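PDB 5AH5: leucine--tRNA ligase from Agrobacterium radiobacter, which probably catalyses the ATP-dependent attachment of leucine to tRNA(Leu), releasing AMP and diphosphate. Local coordinates for residues B[152-157]-B[188-193]; B[166-171]-B[530-535]; B[413-418]-B[538-543]. All blocks are in the same frame, centred on the assembly; numbering follows the deposited sequence.

Contact 1 (B[152-157]-B[188-193]); sequences TYVYWD and QWFVDI
Val154 of strand 153-157 and Thr152, at the corner just before it, close on the outer end of the Phe190 ring within a curled antiparallel sheet. Strand 182-191 pairs with 153-157 through its earlier residues, by backbone hydrogen bonds of Val154 with Arg184 and of Thr152 with Thr186. The chain turns a corner at Thr152, and beyond it strand 147-151 takes over as partner, with a backbone hydrogen bond between Gln188 and Asp150. Side chains therefore bridge the two segments, across a bend where the backbones have parted.

The tight part lies around Phe190 and Val154, both buried. Val154 CG1 reaches the ring at its edge, near the ring plane, 3.6 Å from Phe190 CZ. The methyl is brought there by a chi1 of -62°, which sets CG1 beside the backbone N and opposite the carbonyl carbon. Phe190 suits the place because its ring carries CZ far enough from its own backbone to meet the methyls of Thr152 and Val154. Thr152 CG2 comes in obliquely, 3.7 Å from Phe190 CZ, so the two methyls share a single ring corner.

Toward Thr152 the contact nears the open side: this residue is partly exposed, and the next one, Tyr153, turns its side chain away from Phe190. A threonine fits such a border, since CG2 supplies the apolar contact while OG1, opposite the backbone N (chi1 -179°), lies on another side of CB. On the buried side, OE1 of Gln188 is hydrogen-bonded to Ser418 OG, and the aliphatic part packs, with Gln188 CG lying 4.3 Å from Val154 CG1.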
loop_
_atom_site.group_PDB
_atom_site.type_symbol
_atom_site.label_atom_id
_atom_site.label_comp_id
_atom_site.label_asym_id
_atom_site.label_seq_id
_atom_site.Cartn_x
_atom_site.Cartn_y
_atom_site.Cartn_z
ATOM N N THR B 152 13.874 22.710 -16.491
ATOM C CA THR B 152 13.347 21.831 -17.533
ATOM C C THR B 152 11.844 21.718 -17.451
ATOM O O THR B 152 11.190 22.377 -16.613
ATOM C CB THR B 152 13.980 20.415 -17.456
ATOM O OG1 THR B 152 13.454 19.601 -18.513
ATOM C CG2 THR B 152 13.700 19.749 -16.095
ATOM N N TYR B 153 11.280 20.883 -18.323
ATOM C CA TYR B 153 9.825 20.783 -18.409
ATOM C C TYR B 153 9.233 19.974 -17.241
ATOM O O TYR B 153 9.732 18.912 -16.896
ATOM C CB TYR B 153 9.386 20.234 -19.765
ATOM C CG TYR B 153 9.507 21.297 -20.845
ATOM C CD1 TYR B 153 8.522 22.291 -20.988
ATOM C CD2 TYR B 153 10.627 21.340 -21.707
ATOM C CE1 TYR B 153 8.629 23.278 -21.981
ATOM C CE2 TYR B 153 10.746 22.326 -22.692
ATOM C CZ TYR B 153 9.741 23.287 -22.829
ATOM O OH TYR B 153 9.859 24.272 -23.788
ATOM N N VAL B 154 8.184 20.517 -16.654
ATOM C CA VAL B 154 7.475 19.876 -15.531
ATOM C C VAL B 154 6.010 20.097 -15.715
ATOM O O VAL B 154 5.614 20.992 -16.467
ATOM C CB VAL B 154 7.881 20.451 -14.147
ATOM C CG1 VAL B 154 9.362 20.208 -13.876
ATOM C CG2 VAL B 154 7.527 21.911 -14.002
ATOM N N TYR B 155 5.204 19.270 -15.058
ATOM C CA TYR B 155 3.768 19.450 -15.081
ATOM C C TYR B 155 3.351 20.592 -14.203
ATOM O O TYR B 155 3.903 20.763 -13.124
ATOM C CB TYR B 155 3.061 18.167 -14.622
ATOM C CG TYR B 155 3.250 17.053 -15.595
ATOM C CD1 TYR B 155 2.445 16.953 -16.728
ATOM C CD2 TYR B 155 4.267 16.135 -15.429
ATOM C CE1 TYR B 155 2.606 15.919 -17.626
ATOM C CE2 TYR B 155 4.461 15.119 -16.334
ATOM C CZ TYR B 155 3.625 15.010 -17.427
ATOM O OH TYR B 155 3.829 13.997 -18.322
ATOM N N TRP B 156 2.324 21.328 -14.624
ATOM C CA TRP B 156 1.830 22.502 -13.926
ATOM C C TRP B 156 0.333 22.394 -13.852
ATOM O O TRP B 156 -0.306 22.224 -14.876
ATOM C CB TRP B 156 2.243 23.767 -14.707
ATOM C CG TRP B 156 1.559 25.047 -14.242
ATOM C CD1 TRP B 156 0.516 25.675 -14.850
ATOM C CD2 TRP B 156 1.872 25.831 -13.066
ATOM N NE1 TRP B 156 0.149 26.787 -14.127
ATOM C CE2 TRP B 156 0.963 26.915 -13.037
ATOM C CE3 TRP B 156 2.846 25.730 -12.049
ATOM C CZ2 TRP B 156 0.990 27.899 -12.017
ATOM C CZ3 TRP B 156 2.871 26.686 -11.037
ATOM C CH2 TRP B 156 1.941 27.761 -11.021
ATOM N N ASP B 157 -0.221 22.470 -12.656
ATOM C CA ASP B 157 -1.659 22.510 -12.433
ATOM C C ASP B 157 -2.104 23.978 -12.210
ATOM O O ASP B 157 -1.793 24.553 -11.201
ATOM C CB ASP B 157 -2.008 21.632 -11.226
ATOM C CG ASP B 157 -3.498 21.440 -10.999
ATOM O OD1 ASP B 157 -4.289 22.376 -11.222
ATOM O OD2 ASP B 157 -3.874 20.332 -10.534
ATOM N N GLN B 188 13.401 23.788 -10.885
ATOM C CA GLN B 188 12.663 23.037 -9.889
ATOM C C GLN B 188 13.580 22.004 -9.279
ATOM O O GLN B 188 14.682 21.708 -9.833
ATOM C CB GLN B 188 11.469 22.350 -10.526
ATOM C CG GLN B 188 10.398 23.264 -11.066
ATOM C CD GLN B 188 9.604 24.003 -10.013
ATOM O OE1 GLN B 188 9.284 23.495 -8.935
ATOM N NE2 GLN B 188 9.260 25.225 -10.338
ATOM N N TRP B 189 13.141 21.481 -8.126
ATOM C CA TRP B 189 13.855 20.418 -7.449
ATOM C C TRP B 189 13.290 19.061 -7.871
ATOM O O TRP B 189 12.054 18.910 -8.077
ATOM C CB TRP B 189 13.815 20.579 -5.922
ATOM C CG TRP B 189 14.582 21.789 -5.479
ATOM C CD1 TRP B 189 14.077 23.015 -5.250
ATOM C CD2 TRP B 189 15.985 21.871 -5.203
ATOM N NE1 TRP B 189 15.059 23.863 -4.854
ATOM C CE2 TRP B 189 16.248 23.193 -4.821
ATOM C CE3 TRP B 189 17.045 20.956 -5.259
ATOM C CZ2 TRP B 189 17.535 23.633 -4.474
ATOM C CZ3 TRP B 189 18.285 21.345 -4.928
ATOM C CH2 TRP B 189 18.550 22.714 -4.542
ATOM N N PHE B 190 14.211 18.099 -7.966
ATOM C CA PHE B 190 13.962 16.749 -8.442
ATOM C C PHE B 190 14.736 15.746 -7.599
ATOM O O PHE B 190 15.776 16.099 -6.982
ATOM C CB PHE B 190 14.506 16.601 -9.858
ATOM C CG PHE B 190 13.809 17.438 -10.847
ATOM C CD1 PHE B 190 12.675 16.986 -11.478
ATOM C CD2 PHE B 190 14.292 18.712 -11.157
ATOM C CE1 PHE B 190 12.025 17.789 -12.419
ATOM C CE2 PHE B 190 13.663 19.492 -12.071
ATOM C CZ PHE B 190 12.523 19.035 -12.711
ATOM N N VAL B 191 14.256 14.500 -7.591
ATOM C CA VAL B 191 15.055 13.365 -7.127
ATOM C C VAL B 191 15.292 12.410 -8.289
ATOM O O VAL B 191 14.379 12.115 -9.069
ATOM C CB VAL B 191 14.423 12.580 -5.986
ATOM C CG1 VAL B 191 15.523 11.914 -5.171
ATOM C CG2 VAL B 191 13.545 13.451 -5.112
ATOM N N ASP B 192 16.531 11.930 -8.404
ATOM C CA ASP B 192 16.932 11.075 -9.516
ATOM C C ASP B 192 16.458 9.619 -9.323
ATOM O O ASP B 192 17.236 8.735 -9.080
ATOM C CB ASP B 192 18.452 11.121 -9.655
ATOM C CG ASP B 192 18.956 10.469 -10.932
ATOM O OD1 ASP B 192 18.152 10.019 -11.784
ATOM O OD2 ASP B 192 20.174 10.403 -11.076
ATOM N N ILE B 193 15.164 9.408 -9.400
ATOM C CA ILE B 193 14.571 8.061 -9.367
ATOM C C ILE B 193 14.912 7.196 -10.612
ATOM O O ILE B 193 15.000 5.951 -10.522
ATOM C CB ILE B 193 13.061 8.184 -9.131
ATOM C CG1 ILE B 193 12.426 6.852 -8.676
ATOM C CG2 ILE B 193 12.358 8.760 -10.352
ATOM C CD1 ILE B 193 10.971 7.038 -8.286
#

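Contact 2 (B[166-171]-B[530-535]). With LSS (5'-O-(L-leucylsulfamoyl)adenosine), chain I.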
loop_
_atom_site.group_PDB
_atom_site.type_symbol
_atom_site.label_atom_id
_atom_site.label_comp_id
_atom_site.label_asym_id
_atom_site.label_seq_id
_atom_site.Cartn_x
_atom_site.Cartn_y
_atom_site.Cartn_z
ATOM N N ALA B 166 4.985 13.698 -12.098
ATOM C CA ALA B 166 4.340 12.913 -13.154
ATOM C C ALA B 166 3.307 11.945 -12.533
ATOM O O ALA B 166 2.274 11.669 -13.141
ATOM C CB ALA B 166 5.374 12.157 -13.965
ATOM N N GLU B 167 3.536 11.493 -11.301
ATOM C CA GLU B 167 2.651 10.474 -10.683
ATOM C C GLU B 167 1.389 11.107 -10.230
ATOM O O GLU B 167 0.386 10.382 -10.062
ATOM C CB GLU B 167 3.341 9.783 -9.501
ATOM C CG GLU B 167 4.552 8.931 -9.849
ATOM C CD GLU B 167 5.754 9.628 -10.417
ATOM O OE1 GLU B 167 6.046 10.824 -10.035
ATOM O OE2 GLU B 167 6.439 8.951 -11.247
ATOM N N GLN B 168 1.384 12.466 -10.080
ATOM C CA GLN B 168 0.206 13.201 -9.653
ATOM C C GLN B 168 -0.603 13.773 -10.822
ATOM O O GLN B 168 -1.510 14.578 -10.644
ATOM C CB GLN B 168 0.600 14.323 -8.672
ATOM C CG GLN B 168 1.167 13.863 -7.334
ATOM C CD GLN B 168 1.924 15.012 -6.627
ATOM O OE1 GLN B 168 2.854 15.573 -7.191
ATOM N NE2 GLN B 168 1.545 15.321 -5.412
ATOM N N VAL B 169 -0.297 13.300 -12.000
ATOM C CA VAL B 169 -1.065 13.590 -13.184
ATOM C C VAL B 169 -1.812 12.303 -13.534
ATOM O O VAL B 169 -1.194 11.290 -13.843
ATOM C CB VAL B 169 -0.112 13.945 -14.334
ATOM C CG1 VAL B 169 -0.881 14.036 -15.649
ATOM C CG2 VAL B 169 0.613 15.256 -14.016
ATOM N N ILE B 170 -3.134 12.333 -13.449
ATOM C CA ILE B 170 -3.932 11.124 -13.701
ATOM C C ILE B 170 -4.983 11.462 -14.777
ATOM O O ILE B 170 -5.825 12.351 -14.558
ATOM C CB ILE B 170 -4.581 10.604 -12.380
ATOM C CG1 ILE B 170 -3.501 10.110 -11.418
ATOM C CG2 ILE B 170 -5.554 9.467 -12.654
ATOM C CD1 ILE B 170 -3.955 10.119 -9.969
ATOM N N ASP B 171 -4.907 10.772 -15.922
ATOM C CA ASP B 171 -5.832 10.977 -17.074
ATOM C C ASP B 171 -5.697 12.441 -17.583
ATOM O O ASP B 171 -6.694 13.147 -17.809
ATOM C CB ASP B 171 -7.293 10.594 -16.679
ATOM C CG ASP B 171 -8.259 10.514 -17.896
ATOM O OD1 ASP B 171 -7.796 10.197 -19.025
ATOM O OD2 ASP B 171 -9.482 10.777 -17.715
ATOM N N ALA B 530 -0.476 2.679 -5.756
ATOM C CA ALA B 530 0.424 1.815 -6.499
ATOM C C ALA B 530 1.515 2.544 -7.245
ATOM O O ALA B 530 2.671 2.083 -7.302
ATOM C CB ALA B 530 -0.386 0.944 -7.458
ATOM N N THR B 531 1.186 3.669 -7.869
ATOM C CA THR B 531 2.254 4.430 -8.512
ATOM C C THR B 531 2.332 5.847 -7.927
ATOM O O THR B 531 2.777 6.743 -8.631
ATOM C CB THR B 531 2.122 4.503 -10.032
ATOM O OG1 THR B 531 0.908 5.155 -10.340
ATOM C CG2 THR B 531 2.162 3.109 -10.649
ATOM N N LEU B 532 1.927 6.012 -6.654
ATOM C CA LEU B 532 2.316 7.166 -5.818
ATOM C C LEU B 532 3.189 6.671 -4.667
ATOM O O LEU B 532 4.324 6.394 -4.889
ATOM C CB LEU B 532 1.091 7.961 -5.337
ATOM C CG LEU B 532 0.390 8.746 -6.471
ATOM C CD1 LEU B 532 -1.092 8.898 -6.271
ATOM C CD2 LEU B 532 1.008 10.106 -6.667
ATOM N N HIS B 533 2.668 6.550 -3.453
ATOM C CA HIS B 533 3.476 6.277 -2.277
ATOM C C HIS B 533 4.240 4.935 -2.365
ATOM O O HIS B 533 5.400 4.855 -1.931
ATOM C CB HIS B 533 2.614 6.387 -1.030
ATOM C CG HIS B 533 3.140 5.642 0.174
ATOM N ND1 HIS B 533 4.212 6.083 0.915
ATOM C CD2 HIS B 533 2.669 4.539 0.824
ATOM C CE1 HIS B 533 4.418 5.256 1.934
ATOM N NE2 HIS B 533 3.511 4.296 1.888
ATOM N N LEU B 534 3.649 3.906 -3.002
ATOM C CA LEU B 534 4.291 2.593 -3.100
ATOM C C LEU B 534 5.444 2.617 -4.079
ATOM O O LEU B 534 6.318 1.793 -3.983
ATOM C CB LEU B 534 3.241 1.490 -3.486
ATOM C CG LEU B 534 2.140 1.237 -2.433
ATOM C CD1 LEU B 534 0.973 0.375 -2.900
ATOM C CD2 LEU B 534 2.768 0.667 -1.147
ATOM N N ILE B 535 5.481 3.534 -5.053
ATOM C CA ILE B 535 6.732 3.697 -5.819
ATOM C C ILE B 535 7.735 4.485 -5.005
ATOM O O ILE B 535 8.863 4.086 -4.872
ATOM C CB ILE B 535 6.536 4.494 -7.105
ATOM C CG1 ILE B 535 5.815 3.645 -8.129
ATOM C CG2 ILE B 535 7.897 4.925 -7.692
ATOM C CD1 ILE B 535 6.695 2.630 -8.822
HETATM C C1 LSS I . -3.619 8.562 2.334
HETATM N N1 LSS I . -12.443 2.430 1.725
HETATM O O1 LSS I . -3.985 7.976 1.339
HETATM S S1 LSS I . -5.919 8.758 3.197
HETATM C C2 LSS I . -11.340 1.756 2.040
HETATM N N2 LSS I . -4.445 8.987 3.273
HETATM O O2 LSS I . -6.851 3.526 0.994
HETATM N N3 LSS I . -10.181 2.359 2.382
HETATM O O3 LSS I . -4.899 3.077 2.890
HETATM C C4 LSS I . -10.145 3.713 2.412
HETATM N N4 LSS I . -1.887 9.865 3.576
HETATM O O4 LSS I . -7.362 4.783 4.269
HETATM C C5 LSS I . -11.238 4.468 2.008
HETATM O O5 LSS I . -6.172 7.182 3.242
HETATM C C6 LSS I . -12.397 3.807 1.636
HETATM N N6 LSS I . -13.488 4.543 1.299
HETATM C C7 LSS I . 0.202 7.723 2.713
HETATM N N7 LSS I . -10.890 5.778 2.089
HETATM C C8 LSS I . -9.588 5.843 2.481
HETATM C C9 LSS I . -1.323 7.597 2.664
HETATM N N9 LSS I . -9.156 4.573 2.704
HETATM C CA LSS I . -2.161 8.878 2.499
HETATM C C10 LSS I . 0.710 8.138 1.323
HETATM C C11 LSS I . 0.788 6.365 3.241
HETATM O O1A LSS I . -6.670 9.195 2.011
HETATM C C21 LSS I . -7.827 4.144 3.092
HETATM C C22 LSS I . -6.811 4.446 2.046
HETATM C C23 LSS I . -5.496 4.401 2.828
HETATM C C24 LSS I . -5.955 4.902 4.182
HETATM C C25 LSS I . -5.744 6.407 4.357
HETATM O O2A LSS I . -6.605 9.222 4.384
HETATM O O HOH W 1 -0.145 7.864 -10.496
#
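Thr531 is the first residue of 530-535 to meet Glu167, and it does so twice. Its carbonyl abuts the aliphatic part of the glutamate, Thr531 O lying 3.1 Å from Glu167 CG. Its hydroxyl holds a bridging water, which is 2.9 Å from Thr531 OG1 and donates to Glu167 O at 2.6 Å. The glutamate chain bends at chi2 (65°), which carries the carboxylate away from this segment to Tyr536 OH and Trp221 NE1.

Leu532, at the N-cap position of helix 533-546, sends one methyl back across the gap. Leu532 CD2 lies 3.5 Å from Glu167 O and 3.8 Å from Gln168 CG, and the leucine and glutamine chains cross at about a right angle. A purely apolar side chain suits this buried spot, since the methylenes Glu167 CB and Gln168 CG face it beside that carbonyl, while the Gln168 amide is held by Ala165 and Asp488.

The helix that begins here follows strand 520-524 of the parallel sheet of the class I synthetase catalytic domain, a Rossmann-type fold. His533, its first residue, belongs to the pocket of the leucyl-adenylate analogue: leucyl methyl C11 sits over one imidazole face, 3.6 Å from His533 CD2. The other methyl, C10, is 3.5 Å from His533 CB. Tyr523 OH is hydrogen-bonded to His533 NE2, helping to hold the ring's orientation. Two residues on, Ile535 N makes a weak bond to Leu532 O.

Contact 3 (B[413-418]-B[538-543])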
loop_
_atom_site.group_PDB
_atom_site.type_symbol
_atom_site.label_atom_id
_atom_site.label_comp_id
_atom_site.label_asym_id
_atom_site.label_seq_id
_atom_site.Cartn_x
_atom_site.Cartn_y
_atom_site.Cartn_z
ATOM N N GLN B 413 9.609 9.309 -15.214
ATOM C CA GLN B 413 10.256 10.644 -15.196
ATOM C C GLN B 413 10.899 10.901 -13.817
ATOM O O GLN B 413 10.411 10.428 -12.768
ATOM C CB GLN B 413 9.225 11.692 -15.463
ATOM C CG GLN B 413 8.504 11.464 -16.771
ATOM C CD GLN B 413 7.469 12.519 -17.018
ATOM O OE1 GLN B 413 7.561 13.617 -16.465
ATOM N NE2 GLN B 413 6.458 12.200 -17.825
ATOM N N ASN B 414 11.975 11.661 -13.789
ATOM C CA ASN B 414 12.497 12.084 -12.501
ATOM C C ASN B 414 11.447 12.868 -11.731
ATOM O O ASN B 414 10.548 13.488 -12.308
ATOM C CB ASN B 414 13.851 12.749 -12.607
ATOM C CG ASN B 414 14.993 11.728 -12.638
ATOM O OD1 ASN B 414 14.819 10.548 -12.336
ATOM N ND2 ASN B 414 16.175 12.190 -12.940
ATOM N N TRP B 415 11.521 12.722 -10.415
ATOM C CA TRP B 415 10.470 13.116 -9.491
ATOM C C TRP B 415 10.603 14.605 -9.072
ATOM O O TRP B 415 11.492 14.925 -8.271
ATOM C CB TRP B 415 10.675 12.233 -8.282
ATOM C CG TRP B 415 9.700 12.380 -7.158
ATOM C CD1 TRP B 415 8.517 13.002 -7.183
ATOM C CD2 TRP B 415 9.859 11.843 -5.861
ATOM N NE1 TRP B 415 7.917 12.919 -5.940
ATOM C CE2 TRP B 415 8.734 12.200 -5.119
ATOM C CE3 TRP B 415 10.857 11.085 -5.251
ATOM C CZ2 TRP B 415 8.554 11.813 -3.814
ATOM C CZ3 TRP B 415 10.693 10.708 -3.930
ATOM C CH2 TRP B 415 9.531 11.078 -3.227
ATOM N N SER B 416 9.712 15.468 -9.575
ATOM C CA SER B 416 9.517 16.847 -9.081
ATOM C C SER B 416 8.943 16.854 -7.697
ATOM O O SER B 416 7.803 16.404 -7.515
ATOM C CB SER B 416 8.446 17.629 -9.856
ATOM O OG SER B 416 8.756 17.685 -11.187
ATOM N N ILE B 417 9.663 17.473 -6.776
ATOM C CA ILE B 417 9.273 17.604 -5.374
ATOM C C ILE B 417 8.996 19.011 -4.891
ATOM O O ILE B 417 8.366 19.181 -3.847
ATOM C CB ILE B 417 10.257 16.891 -4.417
ATOM C CG1 ILE B 417 11.705 17.378 -4.591
ATOM C CG2 ILE B 417 10.172 15.398 -4.686
ATOM C CD1 ILE B 417 12.636 17.010 -3.446
ATOM N N SER B 418 9.411 20.008 -5.649
ATOM C CA SER B 418 9.163 21.386 -5.275
ATOM C C SER B 418 7.765 21.855 -5.669
ATOM O O SER B 418 7.303 21.641 -6.785
ATOM C CB SER B 418 10.271 22.321 -5.769
ATOM O OG SER B 418 10.684 22.084 -7.101
ATOM N N ARG B 538 9.432 2.730 -1.977
ATOM C CA ARG B 538 10.427 1.740 -2.364
ATOM C C ARG B 538 11.695 2.460 -2.828
ATOM O O ARG B 538 12.803 2.052 -2.487
ATOM C CB ARG B 538 9.910 0.783 -3.434
ATOM C CG ARG B 538 8.724 -0.064 -2.977
ATOM C CD ARG B 538 8.218 -0.920 -4.155
ATOM N NE ARG B 538 9.338 -1.781 -4.574
ATOM C CZ ARG B 538 9.823 -1.928 -5.809
ATOM N NH1 ARG B 538 9.243 -1.387 -6.878
ATOM N NH2 ARG B 538 10.898 -2.693 -5.972
ATOM N N PHE B 539 11.537 3.541 -3.583
ATOM C CA PHE B 539 12.699 4.277 -4.079
ATOM C C PHE B 539 13.548 4.861 -2.920
ATOM O O PHE B 539 14.770 4.714 -2.871
ATOM C CB PHE B 539 12.248 5.385 -5.047
ATOM C CG PHE B 539 13.296 6.430 -5.314
ATOM C CD1 PHE B 539 14.557 6.074 -5.755
ATOM C CD2 PHE B 539 13.010 7.778 -5.134
ATOM C CE1 PHE B 539 15.528 7.031 -6.024
ATOM C CE2 PHE B 539 13.984 8.750 -5.376
ATOM C CZ PHE B 539 15.242 8.373 -5.829
ATOM N N ILE B 540 12.888 5.453 -1.952
ATOM C CA ILE B 540 13.624 6.178 -0.896
ATOM C C ILE B 540 14.259 5.161 0.041
ATOM O O ILE B 540 15.318 5.445 0.620
ATOM C CB ILE B 540 12.733 7.256 -0.204
ATOM C CG1 ILE B 540 12.550 8.446 -1.153
ATOM C CG2 ILE B 540 13.238 7.741 1.147
ATOM C CD1 ILE B 540 13.816 9.126 -1.587
ATOM N N THR B 541 13.675 3.951 0.127
ATOM C CA THR B 541 14.262 2.895 0.968
ATOM C C THR B 541 15.602 2.438 0.405
ATOM O O THR B 541 16.600 2.332 1.120
ATOM C CB THR B 541 13.240 1.783 1.220
ATOM O OG1 THR B 541 12.136 2.347 1.965
ATOM C CG2 THR B 541 13.873 0.602 2.037
ATOM N N LYS B 542 15.659 2.290 -0.907
ATOM C CA LYS B 542 16.897 1.920 -1.571
ATOM C C LYS B 542 17.946 3.016 -1.440
ATOM O O LYS B 542 19.107 2.758 -1.189
ATOM C CB LYS B 542 16.592 1.606 -3.041
ATOM C CG LYS B 542 15.617 0.407 -3.170
ATOM C CD LYS B 542 15.470 -0.068 -4.580
ATOM C CE LYS B 542 14.428 -1.185 -4.744
ATOM N NZ LYS B 542 14.643 -2.338 -3.811
ATOM N N VAL B 543 17.534 4.249 -1.622
ATOM C CA VAL B 543 18.434 5.388 -1.456
ATOM C C VAL B 543 19.011 5.370 -0.036
ATOM O O VAL B 543 20.218 5.408 0.119
ATOM C CB VAL B 543 17.729 6.740 -1.775
ATOM C CG1 VAL B 543 18.618 7.910 -1.373
ATOM C CG2 VAL B 543 17.417 6.824 -3.235
#
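Trp415 meets Phe539 edge to edge, with the benzo side of the indole turned to the rim of the phenyl ring. The nearest pair is Trp415 CE3 and Phe539 CE2, 3.9 Å apart, and each ring finds the other near its own plane rather than over a face. Ile540, the next residue of the helix, adds a second point of contact: its CG1 lies 4.0 Å from Trp415 CZ3, again at the indole edge, the two side chains crossing at about a right angle. Tryptophan suits this place because of its long arm, with CG anti to the backbone N (chi1 -178°); the indole and the phenyl ring together bridge the 10.6 Å between the CA atoms of Trp415 and Phe539.

The indole is steadied from its own strand, where Ile417 CG2 lies over one face, 3.5 Å above the plane and offset toward the rim. Val191 of the neighbouring strand 182-191 touches both rings, so the sheet meets Phe539 there too, and Val491 packs on Trp415 as well.

Here an antiparallel sheet is fastened against helix 533-546 of the Rossmann-type catalytic domain. Trp415 and Ile417 make backbone bonds to Val191 and Trp189, so strand 415-419 is laced to 182-191; Ile417 is also bonded to Asp488. Asn414 OD1 accepts a hydrogen bond from Arg194 N, linking the start of this segment to the chain just after strand 182-191.

On the helix, Arg538, just before the apolar pair, and Lys542, two residues after it, carry charge. Arg538 forms a salt bridge with Glu554, and Lys542 NZ pairs with Asp203, Asp553 and Glu554.

The three contacts form a compact cluster. The centres of contacts 1 and 2 are about 14 Å apart. Those of contacts 1 and 3 are about 11 Å apart, and those of contacts 2 and 3 about 12 Å. Contacts 1 and 3 reach the same antiparallel sheet through neighbouring strands 182-191 and 415-419, whereas contacts 2 and 3 use successive parts of helix 533-546. Along the chain contact 1 closes before contact 3 opens, and contact 2 interleaves with both. Contacts 1 and 2 also touch, Ile193 CD1 lying 3.8 Å from Ile535 CG2. Contact 1 thus lies within the curled sheet, contact 3 joins that sheet to the helix, and contact 2 brings 166-171 to the helix start, whose first residue lines the leucyl-adenylate pocket.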